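PDB 3PNN: conserved domain protein from Porphyromonas gingivalis, which probably transfers a sugar to form a glycosidic linkage, as a cytoplasmic glycosyltransferase with a Rossmann-like fold. Local coordinates for residues C171-V183 / V253-V266. Numbering follows the deposited sequence.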
ATOM      1  N   CYS A 171       1.737   6.780 -13.268  1.00 33.07           N
ATOM      2  CA  CYS A 171       2.995   7.451 -12.970  1.00 28.59           C
ATOM      3  C   CYS A 171       3.678   8.031 -14.199  1.00 31.71           C
ATOM      4  O   CYS A 171       3.696   7.408 -15.251  1.00 33.77           O
ATOM      5  CB  CYS A 171       3.963   6.449 -12.346  1.00 29.51           C
ATOM      6  SG  CYS A 171       3.431   5.903 -10.741  1.00 34.48           S
ATOM      7  N   GLN A 172       4.256   9.217 -14.042  1.00 30.10           N
ATOM      8  CA  GLN A 172       5.173   9.760 -15.038  1.00 36.17           C
ATOM      9  C   GLN A 172       6.569   9.537 -14.495  1.00 33.19           C
ATOM     10  O   GLN A 172       6.856   9.918 -13.360  1.00 30.48           O
ATOM     11  CB  GLN A 172       4.928  11.253 -15.239  1.00 32.66           C
ATOM     12  CG  GLN A 172       3.467  11.574 -15.533  1.00 38.86           C
ATOM     13  CD  GLN A 172       2.964  10.814 -16.742  1.00 48.64           C
ATOM     14  OE1 GLN A 172       3.644  10.748 -17.766  1.00 44.97           O
ATOM     15  NE2 GLN A 172       1.773  10.222 -16.627  1.00 46.88           N
ATOM     16  N   VAL A 173       7.435   8.919 -15.296  1.00 30.05           N
ATOM     17  CA  VAL A 173       8.776   8.561 -14.838  1.00 31.10           C
ATOM     18  C   VAL A 173       9.820   9.009 -15.859  1.00 33.16           C
ATOM     19  O   VAL A 173       9.681   8.751 -17.058  1.00 33.47           O
ATOM     20  CB  VAL A 173       8.896   7.045 -14.596  1.00 27.34           C
ATOM     21  CG1 VAL A 173      10.250   6.697 -13.983  1.00 26.61           C
ATOM     22  CG2 VAL A 173       7.769   6.558 -13.682  1.00 29.83           C
ATOM     23  N   ASP A 174      10.858   9.690 -15.393  1.00 32.16           N
ATOM     24  CA  ASP A 174      11.827  10.268 -16.330  1.00 34.63           C
ATOM     25  C   ASP A 174      12.952   9.283 -16.636  1.00 36.15           C
ATOM     26  O   ASP A 174      12.954   8.159 -16.140  1.00 29.65           O
ATOM     27  CB  ASP A 174      12.360  11.624 -15.835  1.00 35.65           C
ATOM     28  CG  ASP A 174      13.267  11.502 -14.613  1.00 39.81           C
ATOM     29  OD1 ASP A 174      13.791  10.396 -14.338  1.00 32.62           O
ATOM     30  OD2 ASP A 174      13.468  12.527 -13.928  1.00 40.14           O
ATOM     31  N   GLU A 175      13.907   9.703 -17.461  1.00 34.63           N
ATOM     32  CA  GLU A 175      14.958   8.798 -17.925  1.00 38.70           C
ATOM     33  C   GLU A 175      15.915   8.351 -16.819  1.00 35.72           C
ATOM     34  O   GLU A 175      16.645   7.383 -16.988  1.00 35.25           O
ATOM     35  CB  GLU A 175      15.748   9.438 -19.071  1.00 45.15           C
ATOM     36  CG  GLU A 175      14.925   9.673 -20.325  1.00 57.53           C
ATOM     37  CD  GLU A 175      15.754  10.250 -21.461  1.00 72.33           C
ATOM     38  OE1 GLU A 175      15.975   9.529 -22.460  1.00 76.59           O
ATOM     39  OE2 GLU A 175      16.191  11.417 -21.345  1.00 74.16           O
ATOM     40  N   LYS A 176      15.925   9.065 -15.700  1.00 32.11           N
ATOM     41  CA  LYS A 176      16.735   8.667 -14.557  1.00 28.10           C
ATOM     42  C   LYS A 176      15.947   7.767 -13.612  1.00 29.60           C
ATOM     43  O   LYS A 176      16.375   7.514 -12.488  1.00 30.90           O
ATOM     44  CB  LYS A 176      17.260   9.896 -13.813  1.00 30.68           C
ATOM     45  CG  LYS A 176      18.107  10.813 -14.676  1.00 37.17           C
ATOM     46  CD  LYS A 176      18.486  12.089 -13.928  1.00 45.37           C
ATOM     47  CE  LYS A 176      19.391  12.971 -14.784  1.00 62.72           C
ATOM     48  NZ  LYS A 176      19.826  14.209 -14.070  1.00 68.62           N
ATOM     49  N   HIS A 177      14.793   7.282 -14.070  1.00 27.42           N
ATOM     50  CA  HIS A 177      13.954   6.408 -13.254  1.00 32.97           C
ATOM     51  C   HIS A 177      13.383   7.124 -12.025  1.00 32.22           C
ATOM     52  O   HIS A 177      13.107   6.493 -11.012  1.00 26.65           O
ATOM     53  CB  HIS A 177      14.729   5.157 -12.830  1.00 32.74           C
ATOM     54  CG  HIS A 177      15.103   4.272 -13.980  1.00 46.48           C
ATOM     55  ND1 HIS A 177      15.901   4.702 -15.018  1.00 50.07           N
ATOM     56  CD2 HIS A 177      14.776   2.991 -14.265  1.00 58.19           C
ATOM     57  CE1 HIS A 177      16.056   3.722 -15.890  1.00 43.26           C
ATOM     58  NE2 HIS A 177      15.384   2.672 -15.456  1.00 57.37           N
ATOM     59  N   LEU A 178      13.201   8.437 -12.126  1.00 29.55           N
ATOM     60  CA  LEU A 178      12.621   9.208 -11.033  1.00 30.76           C
ATOM     61  C   LEU A 178      11.181   9.592 -11.345  1.00 27.26           C
ATOM     62  O   LEU A 178      10.864  10.009 -12.468  1.00 29.56           O
ATOM     63  CB  LEU A 178      13.442  10.467 -10.757  1.00 28.86           C
ATOM     64  CG  LEU A 178      14.866  10.231 -10.250  1.00 32.09           C
ATOM     65  CD1 LEU A 178      15.609  11.573 -10.204  1.00 38.91           C
ATOM     66  CD2 LEU A 178      14.850   9.556  -8.874  1.00 31.20           C
ATOM     67  N   LEU A 179      10.325   9.436 -10.341  1.00 27.81           N
ATOM     68  CA  LEU A 179       8.909   9.771 -10.434  1.00 31.90           C
ATOM     69  C   LEU A 179       8.758  11.281 -10.563  1.00 31.22           C
ATOM     70  O   LEU A 179       9.288  12.038  -9.746  1.00 32.79           O
ATOM     71  CB  LEU A 179       8.181   9.290  -9.164  1.00 29.71           C
ATOM     72  CG  LEU A 179       6.657   9.370  -9.171  1.00 31.56           C
ATOM     73  CD1 LEU A 179       6.125   8.509 -10.305  1.00 27.92           C
ATOM     74  CD2 LEU A 179       6.048   8.951  -7.805  1.00 30.89           C
ATOM     75  N   THR A 180       8.055  11.737 -11.589  1.00 29.62           N
ATOM     76  CA  THR A 180       7.852  13.177 -11.734  1.00 31.87           C
ATOM     77  C   THR A 180       6.402  13.537 -11.456  1.00 36.57           C
ATOM     78  O   THR A 180       6.073  14.706 -11.271  1.00 35.54           O
ATOM     79  CB  THR A 180       8.249  13.691 -13.134  1.00 36.76           C
ATOM     80  OG1 THR A 180       7.414  13.071 -14.115  1.00 35.53           O
ATOM     81  CG2 THR A 180       9.703  13.374 -13.431  1.00 41.17           C
ATOM     82  N   GLY A 181       5.536  12.529 -11.422  1.00 32.69           N
ATOM     83  CA  GLY A 181       4.131  12.761 -11.131  1.00 35.21           C
ATOM     84  C   GLY A 181       3.378  11.464 -10.928  1.00 36.72           C
ATOM     85  O   GLY A 181       3.674  10.459 -11.567  1.00 34.27           O
ATOM     86  N   VAL A 182       2.399  11.477 -10.031  1.00 36.43           N
ATOM     87  CA  VAL A 182       1.515  10.339  -9.874  1.00 29.54           C
ATOM     88  C   VAL A 182       0.101  10.829  -9.566  1.00 37.50           C
ATOM     89  O   VAL A 182      -0.105  11.701  -8.709  1.00 37.36           O
ATOM     90  CB  VAL A 182       2.044   9.351  -8.799  1.00 37.59           C
ATOM     91  CG1 VAL A 182       2.278  10.069  -7.468  1.00 39.57           C
ATOM     92  CG2 VAL A 182       1.098   8.180  -8.634  1.00 43.59           C
ATOM     93  N   VAL A 183      -0.868  10.302 -10.299  1.00 35.08           N
ATOM     94  CA  VAL A 183      -2.254  10.717 -10.118  1.00 39.30           C
ATOM     95  C   VAL A 183      -3.192   9.518 -10.234  1.00 45.07           C
ATOM     96  O   VAL A 183      -3.145   8.764 -11.214  1.00 44.02           O
ATOM     97  CB  VAL A 183      -2.672  11.780 -11.153  1.00 48.49           C
ATOM     98  CG1 VAL A 183      -1.778  13.020 -11.052  1.00 44.36           C
ATOM     99  CG2 VAL A 183      -2.621  11.194 -12.551  1.00 55.71           C
ATOM    100  N   VAL A 253       2.814  12.462  -1.959  1.00 26.88           N
ATOM    101  CA  VAL A 253       4.040  12.174  -2.698  1.00 25.90           C
ATOM    102  C   VAL A 253       4.141  13.093  -3.914  1.00 27.42           C
ATOM    103  O   VAL A 253       5.192  13.664  -4.200  1.00 26.36           O
ATOM    104  CB  VAL A 253       4.109  10.701  -3.139  1.00 28.83           C
ATOM    105  CG1 VAL A 253       5.211  10.495  -4.180  1.00 26.12           C
ATOM    106  CG2 VAL A 253       4.338   9.788  -1.920  1.00 26.50           C
ATOM    107  N   ASN A 254       3.031  13.249  -4.621  1.00 25.10           N
ATOM    108  CA  ASN A 254       3.014  14.126  -5.788  1.00 30.62           C
ATOM    109  C   ASN A 254       3.395  15.566  -5.421  1.00 33.24           C
ATOM    110  O   ASN A 254       4.154  16.242  -6.138  1.00 28.33           O
ATOM    111  CB  ASN A 254       1.637  14.060  -6.457  1.00 33.11           C
ATOM    112  CG  ASN A 254       1.609  14.742  -7.813  1.00 39.51           C
ATOM    113  OD1 ASN A 254       2.216  14.267  -8.776  1.00 41.54           O
ATOM    114  ND2 ASN A 254       0.891  15.852  -7.898  1.00 46.71           N
ATOM    115  N   ASP A 255       2.895  16.035  -4.284  1.00 31.80           N
ATOM    116  CA  ASP A 255       3.179  17.398  -3.862  1.00 35.31           C
ATOM    117  C   ASP A 255       4.654  17.577  -3.538  1.00 34.15           C
ATOM    118  O   ASP A 255       5.255  18.590  -3.888  1.00 34.73           O
ATOM    119  CB  ASP A 255       2.337  17.771  -2.643  1.00 33.17           C
ATOM    120  CG  ASP A 255       2.491  19.244  -2.270  1.00 48.82           C
ATOM    121  OD1 ASP A 255       1.693  20.065  -2.762  1.00 48.68           O
ATOM    122  OD2 ASP A 255       3.422  19.582  -1.505  1.00 47.01           O
ATOM    123  N   LEU A 256       5.239  16.591  -2.857  1.00 28.42           N
ATOM    124  CA  LEU A 256       6.638  16.672  -2.450  1.00 29.96           C
ATOM    125  C   LEU A 256       7.601  16.620  -3.630  1.00 34.96           C
ATOM    126  O   LEU A 256       8.619  17.325  -3.659  1.00 31.96           O
ATOM    127  CB  LEU A 256       6.960  15.541  -1.471  1.00 27.77           C
ATOM    128  CG  LEU A 256       6.263  15.623  -0.113  1.00 29.72           C
ATOM    129  CD1 LEU A 256       6.675  14.408   0.730  1.00 27.80           C
ATOM    130  CD2 LEU A 256       6.634  16.923   0.591  1.00 33.32           C
ATOM    131  N   ILE A 257       7.311  15.765  -4.605  1.00 29.65           N
ATOM    132  CA  ILE A 257       8.169  15.731  -5.786  1.00 26.91           C
ATOM    133  C   ILE A 257       8.012  16.980  -6.636  1.00 29.56           C
ATOM    134  O   ILE A 257       8.985  17.480  -7.194  1.00 35.89           O
ATOM    135  CB  ILE A 257       7.992  14.446  -6.649  1.00 34.02           C
ATOM    136  CG1 ILE A 257       6.574  14.306  -7.177  1.00 39.99           C
ATOM    137  CG2 ILE A 257       8.305  13.217  -5.840  1.00 30.20           C
ATOM    138  CD1 ILE A 257       6.246  12.826  -7.518  1.00 40.27           C
ATOM    139  N   ARG A 258       6.803  17.515  -6.729  1.00 30.77           N
ATOM    140  CA  ARG A 258       6.627  18.751  -7.486  1.00 34.66           C
ATOM    141  C   ARG A 258       7.371  19.947  -6.874  1.00 42.46           C
ATOM    142  O   ARG A 258       7.881  20.798  -7.599  1.00 35.24           O
ATOM    143  CB  ARG A 258       5.145  19.075  -7.668  1.00 36.01           C
ATOM    144  CG  ARG A 258       4.427  18.077  -8.568  1.00 45.96           C
ATOM    145  CD  ARG A 258       3.001  18.515  -8.844  1.00 54.58           C
ATOM    146  NE  ARG A 258       2.940  19.877  -9.367  1.00 64.11           N
ATOM    147  CZ  ARG A 258       2.958  20.186 -10.662  1.00 69.82           C
ATOM    148  NH1 ARG A 258       3.034  19.226 -11.579  1.00 62.88           N
ATOM    149  NH2 ARG A 258       2.901  21.456 -11.044  1.00 69.27           N
ATOM    150  N   SER A 259       7.441  20.013  -5.547  1.00 31.53           N
ATOM    151  CA  SER A 259       8.145  21.112  -4.893  1.00 33.34           C
ATOM    152  C   SER A 259       9.671  20.892  -4.905  1.00 31.52           C
ATOM    153  O   SER A 259      10.453  21.818  -4.651  1.00 34.56           O
ATOM    154  CB  SER A 259       7.659  21.244  -3.457  1.00 30.06           C
ATOM    155  OG  SER A 259       8.089  20.111  -2.726  1.00 31.01           O
ATOM    156  N   GLY A 260      10.094  19.670  -5.206  1.00 28.42           N
ATOM    157  CA  GLY A 260      11.506  19.321  -5.155  1.00 29.69           C
ATOM    158  C   GLY A 260      12.014  18.856  -3.789  1.00 34.02           C
ATOM    159  O   GLY A 260      13.196  18.541  -3.646  1.00 31.30           O
ATOM    160  N   ARG A 261      11.142  18.816  -2.780  1.00 30.12           N
ATOM    161  CA  ARG A 261      11.562  18.373  -1.443  1.00 33.67           C
ATOM    162  C   ARG A 261      11.814  16.879  -1.332  1.00 37.24           C
ATOM    163  O   ARG A 261      12.507  16.435  -0.420  1.00 36.91           O
ATOM    164  CB  ARG A 261      10.575  18.816  -0.357  1.00 32.57           C
ATOM    165  CG  ARG A 261      10.613  20.318  -0.116  1.00 36.40           C
ATOM    166  CD  ARG A 261       9.845  20.717   1.129  1.00 37.98           C
ATOM    167  NE  ARG A 261       8.404  20.506   0.989  1.00 44.17           N
ATOM    168  CZ  ARG A 261       7.533  20.646   1.988  1.00 49.74           C
ATOM    169  NH1 ARG A 261       7.960  20.999   3.200  1.00 41.46           N
ATOM    170  NH2 ARG A 261       6.239  20.432   1.783  1.00 46.61           N
ATOM    171  N   ALA A 262      11.246  16.100  -2.246  1.00 29.37           N
ATOM    172  CA  ALA A 262      11.518  14.667  -2.270  1.00 27.53           C
ATOM    173  C   ALA A 262      11.782  14.188  -3.684  1.00 30.57           C
ATOM    174  O   ALA A 262      11.316  14.786  -4.659  1.00 29.22           O
ATOM    175  CB  ALA A 262      10.371  13.885  -1.666  1.00 29.79           C
ATOM    176  N   SER A 263      12.559  13.123  -3.784  1.00 26.89           N
ATOM    177  CA  SER A 263      12.732  12.427  -5.043  1.00 30.52           C
ATOM    178  C   SER A 263      12.361  10.985  -4.782  1.00 33.67           C
ATOM    179  O   SER A 263      12.572  10.470  -3.681  1.00 31.63           O
ATOM    180  CB  SER A 263      14.176  12.534  -5.540  1.00 39.56           C
ATOM    181  OG  SER A 263      15.069  11.984  -4.593  1.00 49.36           O
ATOM    182  N   VAL A 264      11.779  10.335  -5.782  1.00 28.73           N
ATOM    183  CA  VAL A 264      11.276   8.986  -5.589  1.00 27.14           C
ATOM    184  C   VAL A 264      11.831   8.145  -6.728  1.00 25.16           C
ATOM    185  O   VAL A 264      11.510   8.393  -7.887  1.00 26.29           O
ATOM    186  CB  VAL A 264       9.726   8.941  -5.619  1.00 29.75           C
ATOM    187  CG1 VAL A 264       9.227   7.494  -5.470  1.00 26.45           C
ATOM    188  CG2 VAL A 264       9.123   9.844  -4.514  1.00 29.80           C
ATOM    189  N   GLU A 265      12.680   7.173  -6.414  1.00 26.22           N
ATOM    190  CA  GLU A 265      13.171   6.277  -7.461  1.00 23.76           C
ATOM    191  C   GLU A 265      12.144   5.183  -7.709  1.00 23.78           C
ATOM    192  O   GLU A 265      11.641   4.562  -6.765  1.00 25.09           O
ATOM    193  CB  GLU A 265      14.526   5.644  -7.097  1.00 27.39           C
ATOM    194  CG  GLU A 265      14.963   4.600  -8.155  1.00 30.19           C
ATOM    195  CD  GLU A 265      16.300   3.911  -7.852  1.00 36.48           C
ATOM    196  OE1 GLU A 265      16.892   4.150  -6.781  1.00 37.33           O
ATOM    197  OE2 GLU A 265      16.762   3.123  -8.706  1.00 34.04           O
ATOM    198  N   VAL A 266      11.835   4.937  -8.978  1.00 25.09           N
ATOM    199  CA  VAL A 266      10.887   3.886  -9.336  1.00 25.86           C
ATOM    200  C   VAL A 266      11.652   2.588  -9.619  1.00 27.40           C
ATOM    201  O   VAL A 266      12.485   2.537 -10.529  1.00 26.29           O
ATOM    202  CB  VAL A 266      10.036   4.267 -10.569  1.00 27.82           C
ATOM    203  CG1 VAL A 266       9.068   3.119 -10.931  1.00 29.13           C
ATOM    204  CG2 VAL A 266       9.262   5.552 -10.306  1.00 30.03           C
TER
HETATM  205  O   HOH W   1      11.327  12.028  -7.949  1.00 27.68           O
HETATM  206  O   HOH W   2       3.891  16.441 -11.857  1.00 49.33           O
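Leu-179 points into the angle between helix 253-259 and strand 263-266. Its CG stands anti to the backbone N (chi1 -171°), which sends the branched end toward the helix. There the Leu-179 and Val-253 side chains cross at about a right angle, with Leu-179 CD2 4.0 Å from Val-253 CG1. CG meets the tip of Ile-257, CD1, at 3.9 Å. On the strand side, Leu-179 CB rests on Val-264 CB at 3.9 Å, and Val-266 CG2 lies close by. The Val-266 and Val-173 side chains meet at a slant, with CG2 to CG2 at 3.8 Å.

Residues 171-183 form a beta hairpin. Asp-174 to His-177 make a type I turn, and Thr-180 and Gly-181 form a classic bulge opposite Gln-172. One beta bridge, Leu-178 with Glu-265, joins the hairpin to strand 263-268, which also pairs with strand 148-155. Two nearly straight bonds flank it: Val-266 N to His-177 O and Leu-179 N to Val-264 O, each 2.9 Å. Past Leu-179 the backbones part, and water 1 links Leu-179 O to Val-264 N.

From the helix, Asn-254 makes a direct polar contact with strand 179-183. Its OD1 accepts from Val-182 N at 3.1 Å, the donor tilted 32° from the carbonyl plane. Gly-181 CA lies beside the same oxygen. The Asn-254 and Val-182 side chains run past each other in opposite directions. Water 2 bridges Thr-180 O and Arg-258 NH1.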